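Local coordinates for glycoside hydrolase family protein (Novosphingobium sp. PP1Y, PDB 6Q2F) that probably hydrolyses alpha-L-rhamnosidic bonds to release L-rhamnose from glycosides, as an alpha-L-rhamnosidase, and carries a bound sodium ion, at residues A[59-64]-A[88-93]; A[797-802]-A[823-828]; A[925-930]-A[966-971]. All coordinates share one frame; numbering follows the deposited sequence.

Interaction 1: residues A[59-64]-A[88-93]; sequences WHWMNG and NFDANL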
# COMPACT_ATOMS: atom_id res chain seq x y z
N TRP A 59 6.09 11.90 -12.16
CA TRP A 59 6.20 13.07 -13.05
C TRP A 59 4.88 13.22 -13.81
O TRP A 59 4.74 12.80 -14.96
CB TRP A 59 7.39 12.89 -13.98
CG TRP A 59 7.72 14.03 -14.88
CD1 TRP A 59 7.96 15.35 -14.53
CD2 TRP A 59 7.99 13.94 -16.28
NE1 TRP A 59 8.31 16.07 -15.65
CE2 TRP A 59 8.33 15.23 -16.74
CE3 TRP A 59 7.94 12.89 -17.20
CZ2 TRP A 59 8.63 15.50 -18.06
CZ3 TRP A 59 8.22 13.16 -18.53
CH2 TRP A 59 8.57 14.45 -18.95
N HIS A 60 3.90 13.82 -13.15
CA HIS A 60 2.55 13.91 -13.69
C HIS A 60 2.46 15.01 -14.73
O HIS A 60 2.89 16.14 -14.49
CB HIS A 60 1.54 14.16 -12.58
CG HIS A 60 1.34 13.00 -11.65
ND1 HIS A 60 2.17 12.77 -10.57
CD2 HIS A 60 0.40 12.03 -11.63
CE1 HIS A 60 1.75 11.69 -9.93
NE2 HIS A 60 0.68 11.22 -10.56
N TRP A 61 1.88 14.69 -15.88
CA TRP A 61 1.49 15.68 -16.88
C TRP A 61 0.06 16.10 -16.58
O TRP A 61 -0.87 15.31 -16.75
CB TRP A 61 1.61 15.10 -18.29
CG TRP A 61 3.01 14.94 -18.79
CD1 TRP A 61 4.16 15.16 -18.10
CD2 TRP A 61 3.40 14.53 -20.10
NE1 TRP A 61 5.25 14.90 -18.90
CE2 TRP A 61 4.80 14.51 -20.14
CE3 TRP A 61 2.68 14.14 -21.25
CZ2 TRP A 61 5.51 14.17 -21.29
CZ3 TRP A 61 3.39 13.82 -22.38
CH2 TRP A 61 4.79 13.82 -22.39
N MSE A 62 -0.13 17.34 -16.12
CA MSE A 62 -1.41 17.77 -15.59
C MSE A 62 -2.37 18.28 -16.68
O MSE A 62 -2.24 19.42 -17.12
CB MSE A 62 -1.21 18.86 -14.53
CG MSE A 62 -0.47 18.44 -13.25
SE MSE A 62 -1.07 16.75 -12.51
CE MSE A 62 -2.91 17.34 -12.24
N ASN A 63 -3.31 17.44 -17.12
CA ASN A 63 -4.44 17.88 -17.94
C ASN A 63 -3.97 18.57 -19.22
O ASN A 63 -4.45 19.65 -19.59
CB ASN A 63 -5.35 18.80 -17.12
CG ASN A 63 -6.72 19.02 -17.74
OD1 ASN A 63 -7.48 19.88 -17.28
ND2 ASN A 63 -7.06 18.24 -18.77
N GLY A 64 -3.02 17.96 -19.92
CA GLY A 64 -2.55 18.52 -21.17
C GLY A 64 -1.59 19.70 -21.04
O GLY A 64 -1.14 20.22 -22.07
N ASN A 88 6.26 8.70 -15.61
CA ASN A 88 5.31 9.63 -16.20
C ASN A 88 3.87 9.16 -16.02
O ASN A 88 3.58 7.96 -16.08
CB ASN A 88 5.61 9.80 -17.69
CG ASN A 88 4.65 10.76 -18.37
OD1 ASN A 88 4.00 10.42 -19.36
ND2 ASN A 88 4.52 11.95 -17.81
N PHE A 89 2.96 10.12 -15.83
CA PHE A 89 1.52 9.89 -15.88
C PHE A 89 0.89 11.00 -16.69
O PHE A 89 1.21 12.18 -16.48
CB PHE A 89 0.88 9.90 -14.49
CG PHE A 89 1.48 8.92 -13.53
CD1 PHE A 89 1.03 7.62 -13.51
CD2 PHE A 89 2.48 9.31 -12.65
CE1 PHE A 89 1.58 6.71 -12.61
CE2 PHE A 89 3.04 8.40 -11.76
CZ PHE A 89 2.58 7.11 -11.74
N ASP A 90 0.00 10.63 -17.61
CA ASP A 90 -0.87 11.63 -18.23
C ASP A 90 -2.15 11.66 -17.41
O ASP A 90 -3.01 10.79 -17.55
CB ASP A 90 -1.15 11.31 -19.70
CG ASP A 90 -1.84 12.47 -20.41
OD1 ASP A 90 -1.17 13.51 -20.62
OD2 ASP A 90 -3.04 12.36 -20.73
N ALA A 91 -2.29 12.66 -16.55
CA ALA A 91 -3.35 12.71 -15.54
C ALA A 91 -4.43 13.70 -15.95
O ALA A 91 -4.17 14.90 -16.02
CB ALA A 91 -2.77 13.09 -14.17
N ASN A 92 -5.64 13.19 -16.17
CA ASN A 92 -6.76 14.01 -16.65
C ASN A 92 -7.56 14.56 -15.47
O ASN A 92 -8.75 14.30 -15.32
CB ASN A 92 -7.64 13.20 -17.59
CG ASN A 92 -8.68 14.06 -18.31
OD1 ASN A 92 -9.88 13.96 -18.06
ND2 ASN A 92 -8.21 14.90 -19.22
N LEU A 93 -6.88 15.30 -14.61
CA LEU A 93 -7.51 16.00 -13.50
C LEU A 93 -7.66 17.46 -13.87
O LEU A 93 -6.72 18.08 -14.37
CB LEU A 93 -6.68 15.86 -12.22
CG LEU A 93 -6.48 14.45 -11.67
CD1 LEU A 93 -5.85 14.51 -10.30
CD2 LEU A 93 -7.81 13.72 -11.60
O HOH W 1 -1.93 15.63 -19.29
O HOH W 2 -6.05 16.05 -20.34
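His60 and Phe89 both place CG opposite their own carbonyl carbon (chi1 -69° and -56°), and because the two residues pair directly across the parallel strands and share a face, these similar torsions send the rings off side by side. They form an offset stack with planes 20° apart; Phe89 CD2 lies over one face of the imidazole, 3.4 Å from His60 NE2. Flat side chains suit this place, since the strands hold them at sheet spacing.

On the other face of the sheet Asn88 has CG anti to its backbone N, a turn that carries ND2 to Trp59 O (3.0 Å) and lays the same nitrogen over one face of the Trp61 indole. Trp59 O also takes a weak bond from Phe89 N. Farther along, Trp61 N to Phe89 O (2.7 Å), Ala91 N to Trp61 O and Asn63 N to Ala91 O continue the ladder. A water accepts from Gly64 N and lies within bonding distance of Trp61 O and Asp90 OD1, which also accepts a bond from Trp110.

Trp59 and Trp61 face helix 68-81, whereas His60 and Phe89 face inward, with the Phe89 side chain about 8 Å from the sodium ion. Two adjacent parallel strands joined through a helix form a beta-alpha-beta unit, here part of a closed eight-stranded (beta/alpha)8 barrel.

Interaction 2: residues A[797-802]-A[823-828]; sequences SSSHMT and APIATP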
# COMPACT_ATOMS: atom_id res chain seq x y z
N SER A 797 -3.15 -14.93 10.55
CA SER A 797 -4.35 -15.75 10.60
C SER A 797 -4.03 -17.24 10.58
O SER A 797 -4.89 -18.05 10.22
CB SER A 797 -5.28 -15.41 9.43
OG SER A 797 -4.72 -15.84 8.20
N SER A 798 -2.81 -17.62 10.97
CA SER A 798 -2.35 -18.98 10.73
C SER A 798 -2.95 -20.00 11.68
O SER A 798 -2.71 -21.20 11.50
CB SER A 798 -0.83 -19.03 10.80
OG SER A 798 -0.40 -18.59 12.06
N SER A 799 -3.74 -19.58 12.67
CA SER A 799 -4.54 -20.54 13.41
C SER A 799 -5.50 -21.31 12.49
O SER A 799 -5.94 -22.41 12.86
CB SER A 799 -5.33 -19.85 14.52
OG SER A 799 -6.46 -19.18 13.99
N HIS A 800 -5.84 -20.77 11.33
CA HIS A 800 -6.48 -21.54 10.28
C HIS A 800 -5.41 -21.86 9.25
O HIS A 800 -4.86 -20.95 8.62
CB HIS A 800 -7.64 -20.78 9.62
CG HIS A 800 -8.82 -20.56 10.52
ND1 HIS A 800 -8.75 -19.80 11.66
CD2 HIS A 800 -10.10 -20.98 10.42
CE1 HIS A 800 -9.94 -19.76 12.24
NE2 HIS A 800 -10.78 -20.47 11.50
N MSE A 801 -5.14 -23.14 9.07
CA MSE A 801 -4.08 -23.56 8.17
C MSE A 801 -4.53 -24.73 7.32
O MSE A 801 -5.20 -25.66 7.77
CB MSE A 801 -2.83 -23.92 8.96
CG MSE A 801 -1.61 -24.22 8.10
SE MSE A 801 -0.13 -24.74 9.22
CE MSE A 801 0.16 -23.05 10.11
N THR A 802 -4.14 -24.68 6.06
CA THR A 802 -4.54 -25.68 5.10
C THR A 802 -3.61 -26.90 5.20
O THR A 802 -2.48 -26.83 5.72
CB THR A 802 -4.53 -25.04 3.72
OG1 THR A 802 -5.40 -25.75 2.85
CG2 THR A 802 -3.13 -25.00 3.15
N ALA A 823 -0.46 -24.64 17.77
CA ALA A 823 -1.07 -25.50 16.77
C ALA A 823 -2.27 -24.81 16.12
O ALA A 823 -3.08 -24.19 16.82
CB ALA A 823 -1.51 -26.82 17.42
N PRO A 824 -2.41 -24.89 14.80
CA PRO A 824 -3.64 -24.39 14.17
C PRO A 824 -4.84 -25.19 14.64
O PRO A 824 -4.72 -26.32 15.11
CB PRO A 824 -3.37 -24.61 12.68
CG PRO A 824 -2.51 -25.81 12.67
CD PRO A 824 -1.58 -25.64 13.84
N ILE A 825 -6.02 -24.57 14.53
CA ILE A 825 -7.23 -25.17 15.06
C ILE A 825 -8.13 -25.74 13.97
O ILE A 825 -9.02 -26.54 14.29
CB ILE A 825 -8.04 -24.17 15.91
CG1 ILE A 825 -8.55 -23.03 15.05
CG2 ILE A 825 -7.17 -23.61 17.04
CD1 ILE A 825 -9.33 -22.00 15.84
N ALA A 826 -7.93 -25.36 12.71
CA ALA A 826 -8.80 -25.87 11.65
C ALA A 826 -8.16 -25.61 10.30
O ALA A 826 -7.29 -24.75 10.17
CB ALA A 826 -10.19 -25.21 11.70
N THR A 827 -8.64 -26.45 9.20
CA THR A 827 -8.33 -25.89 7.89
C THR A 827 -9.48 -25.01 7.41
O THR A 827 -10.64 -25.27 7.74
CB THR A 827 -8.10 -26.99 6.85
OG1 THR A 827 -7.99 -26.39 5.55
CG2 THR A 827 -9.27 -28.01 6.81
N PRO A 828 -9.17 -23.95 6.66
CA PRO A 828 -10.23 -23.14 6.04
C PRO A 828 -10.74 -23.68 4.71
O PRO A 828 -11.69 -23.11 4.16
CB PRO A 828 -9.53 -21.79 5.82
CG PRO A 828 -8.14 -22.20 5.47
CD PRO A 828 -7.83 -23.38 6.41
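His800, Met801 and Pro824 give up the most surface where these two loops meet. His800 is held at its backbone: its CA-H points at Ala826 O, 3.3 Å from CA, and its CB packs 4.1 Å from Pro828 CD. With CG opposite the carbonyl carbon (chi1 -68°), the imidazole reaches past the small methyl of Ala826, while CE1 lies 4.3 Å from Ile825 CD1. ND1 makes a weak bond with Ser799 OG, and Tyr395 stacks on the ring from beyond the two loops.

The next residue, Met801, present as selenomethionine, donates its N-H to Ala826 O at 2.9 Å, in a bond bent to 156° at the hydrogen. Its carbonyl oxygen takes a CA-H from Thr827, 3.1 Å from that CA, and also accepts a bond from Trp841 NE1. The two loops follow the neighbouring parallel strands 788-794 and 818-820 of an alpha/beta sheet, and helix 803-814 makes the connection between them, as in a beta-alpha-beta unit. The long, flexible methionine suits this junction: CB touches Pro824 CB at 3.8 Å, and the chain, extended through chi1 and chi2, runs on to Leu806 and Leu809 of that helix.

Pro824 meets the type I turn of Ser797 to His800. Its CB lies 3.4 Å from Ser799 O, an oxygen that accepts the N-H of Ile825 at 2.7 Å, in the carbonyl plane. Having no N-H of its own to satisfy, and a fixed phi, proline can offer its ring here as plain apolar surface, with Met801 on one part of it and Trp841, Val845 and Trp849 touching it from helix 838-848 and the loop behind.

Interaction 3: residues A[925-930]-A[966-971]; sequences GKQPEL and FRKAAA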
# COMPACT_ATOMS: atom_id res chain seq x y z
N GLY A 925 35.01 -9.40 15.04
CA GLY A 925 36.10 -9.37 14.07
C GLY A 925 36.18 -8.14 13.17
O GLY A 925 37.06 -8.09 12.30
N LYS A 926 35.32 -7.14 13.36
CA LYS A 926 35.29 -5.97 12.48
C LYS A 926 35.40 -4.69 13.31
O LYS A 926 34.80 -4.59 14.38
CB LYS A 926 34.00 -5.95 11.64
CG LYS A 926 33.84 -7.14 10.68
CD LYS A 926 34.75 -7.00 9.45
CE LYS A 926 34.34 -7.99 8.34
NZ LYS A 926 35.20 -7.88 7.12
N GLN A 927 36.13 -3.70 12.81
CA GLN A 927 36.14 -2.43 13.52
C GLN A 927 35.06 -1.54 12.95
O GLN A 927 35.12 -1.19 11.76
CB GLN A 927 37.49 -1.75 13.48
CG GLN A 927 38.15 -1.53 12.17
CD GLN A 927 39.34 -0.62 12.35
OE1 GLN A 927 39.29 0.31 13.15
NE2 GLN A 927 40.44 -0.90 11.66
N PRO A 928 34.05 -1.20 13.73
CA PRO A 928 32.92 -0.44 13.19
C PRO A 928 33.34 0.96 12.82
O PRO A 928 34.29 1.50 13.37
CB PRO A 928 31.90 -0.44 14.34
CG PRO A 928 32.73 -0.66 15.57
CD PRO A 928 33.90 -1.49 15.16
N GLU A 929 32.64 1.53 11.85
CA GLU A 929 32.75 2.94 11.51
C GLU A 929 31.36 3.49 11.28
O GLU A 929 30.46 2.78 10.81
CB GLU A 929 33.59 3.17 10.25
CG GLU A 929 35.09 2.95 10.44
CD GLU A 929 35.88 3.28 9.18
OE1 GLU A 929 35.34 3.09 8.07
OE2 GLU A 929 37.03 3.74 9.31
N LEU A 930 31.17 4.77 11.64
CA LEU A 930 29.93 5.45 11.27
C LEU A 930 30.06 6.02 9.86
O LEU A 930 31.04 6.70 9.54
CB LEU A 930 29.61 6.59 12.23
CG LEU A 930 29.48 6.26 13.70
CD1 LEU A 930 29.14 7.52 14.50
CD2 LEU A 930 28.44 5.17 13.90
N PHE A 966 30.50 -2.48 9.52
CA PHE A 966 31.47 -3.46 10.03
C PHE A 966 32.12 -4.17 8.85
O PHE A 966 31.73 -5.29 8.51
CB PHE A 966 30.80 -4.45 10.92
CG PHE A 966 30.22 -3.87 12.16
CD1 PHE A 966 28.95 -3.30 12.15
CD2 PHE A 966 30.92 -3.93 13.35
CE1 PHE A 966 28.41 -2.80 13.31
CE2 PHE A 966 30.38 -3.42 14.50
CZ PHE A 966 29.13 -2.86 14.49
N ARG A 967 33.12 -3.54 8.25
CA ARG A 967 33.74 -4.14 7.08
C ARG A 967 35.25 -4.24 7.22
O ARG A 967 35.85 -5.20 6.74
CB ARG A 967 33.40 -3.36 5.82
CG ARG A 967 31.94 -3.49 5.41
CD ARG A 967 31.57 -2.42 4.39
NE ARG A 967 31.49 -2.95 3.04
CZ ARG A 967 32.42 -2.76 2.12
NH1 ARG A 967 33.49 -2.04 2.41
NH2 ARG A 967 32.26 -3.28 0.92
N LYS A 968 35.87 -3.24 7.85
CA LYS A 968 37.30 -3.29 8.11
C LYS A 968 37.60 -4.37 9.15
O LYS A 968 36.97 -4.42 10.21
CB LYS A 968 37.80 -1.93 8.58
CG LYS A 968 37.64 -0.80 7.57
CD LYS A 968 38.29 0.50 8.09
CE LYS A 968 38.33 1.59 7.02
NZ LYS A 968 38.95 2.85 7.52
N ALA A 969 38.57 -5.23 8.84
CA ALA A 969 39.02 -6.22 9.82
C ALA A 969 39.54 -5.53 11.07
O ALA A 969 40.31 -4.58 11.00
CB ALA A 969 40.10 -7.13 9.23
N ALA A 970 39.12 -6.02 12.23
CA ALA A 970 39.52 -5.45 13.51
C ALA A 970 40.96 -5.83 13.82
O ALA A 970 41.28 -7.02 13.94
CB ALA A 970 38.57 -5.92 14.61
N ALA A 971 41.85 -4.84 13.92
CA ALA A 971 43.20 -5.11 14.40
C ALA A 971 43.21 -5.43 15.89
O ALA A 971 43.88 -6.37 16.32
CB ALA A 971 44.12 -3.91 14.12
O HOH W 3 34.28 -1.26 9.00
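Pro928 and Phe966 make the apolar part of this contact: Pro928 CB sits over one face of the phenyl ring, 3.3 Å from Phe966 CE2, a CH-pi contact only 30° off the ring normal. At the edge of the same ring lies the aliphatic start of Lys926, whose CB is 3.6 Å from Phe966 CB. The lysine chain bends at chi2 (-76°) and runs beside the backbone of Phe966 and Arg967 until NZ reaches Arg967 O at 2.8 Å, approaching from above the carbonyl plane. Lys968 stretches fully extended beyond CG and crosses Glu929 at about a right angle; its NZ bonds Glu929 OE2 on the syn side at 2.8 Å, but 35° out of the carboxylate plane, a salt bridge. Gln927 CG touches Lys968 CB.

The backbone sets these groups in place. Gln927 N donates to Lys968 O (2.8 Å) and Ala970 N to Gly925 O (2.9 Å), at the corner the chain turns at Lys968 and just beyond it. A water spans the gap between Gln927 O and Arg967 N. Gly925, with its positive phi, suits the loop that leads into the strand.

Farther out, Phe921, Val923 and Thr950 touch Phe966, which ties the pair into the antiparallel sheet, and Lys901 O gives Lys926 NZ a second carbonyl. An alanine in place of Lys926 would probably leave the carbonyls of Arg967 and Lys901 without their shared ammonium and strip the methylene cover from the Phe966 and Arg967 backbone. The chemistry thus implies a division of labour: proline covers the ring face, lysine methylenes lie along the backbone, and ammonium groups reach backbone oxygens and a carboxylate at the protein surface.

The three contacts follow one another in series, each closing before the next opens, and their centres stand 46 to 49 Å apart with no touch between them. Interaction 1 belongs to the parallel barrel near the sodium ion, interaction 2 joins the loops that follow strands 788-794 and 818-820 of a mixed alpha/beta sheet, and interaction 3 lies in an antiparallel sheet. The sheets of the last two are interleaved in sequence, since strand 729-730 joins the antiparallel sheet before the alpha/beta strands begin. Helix 543-575, which runs between barrel strands 497-502 and 579-582, reaches Thr827 and Pro828 of interaction 2. The contacts therefore lie in separate parts of a large multidomain enzyme, and interaction 1 is the one close to the metal.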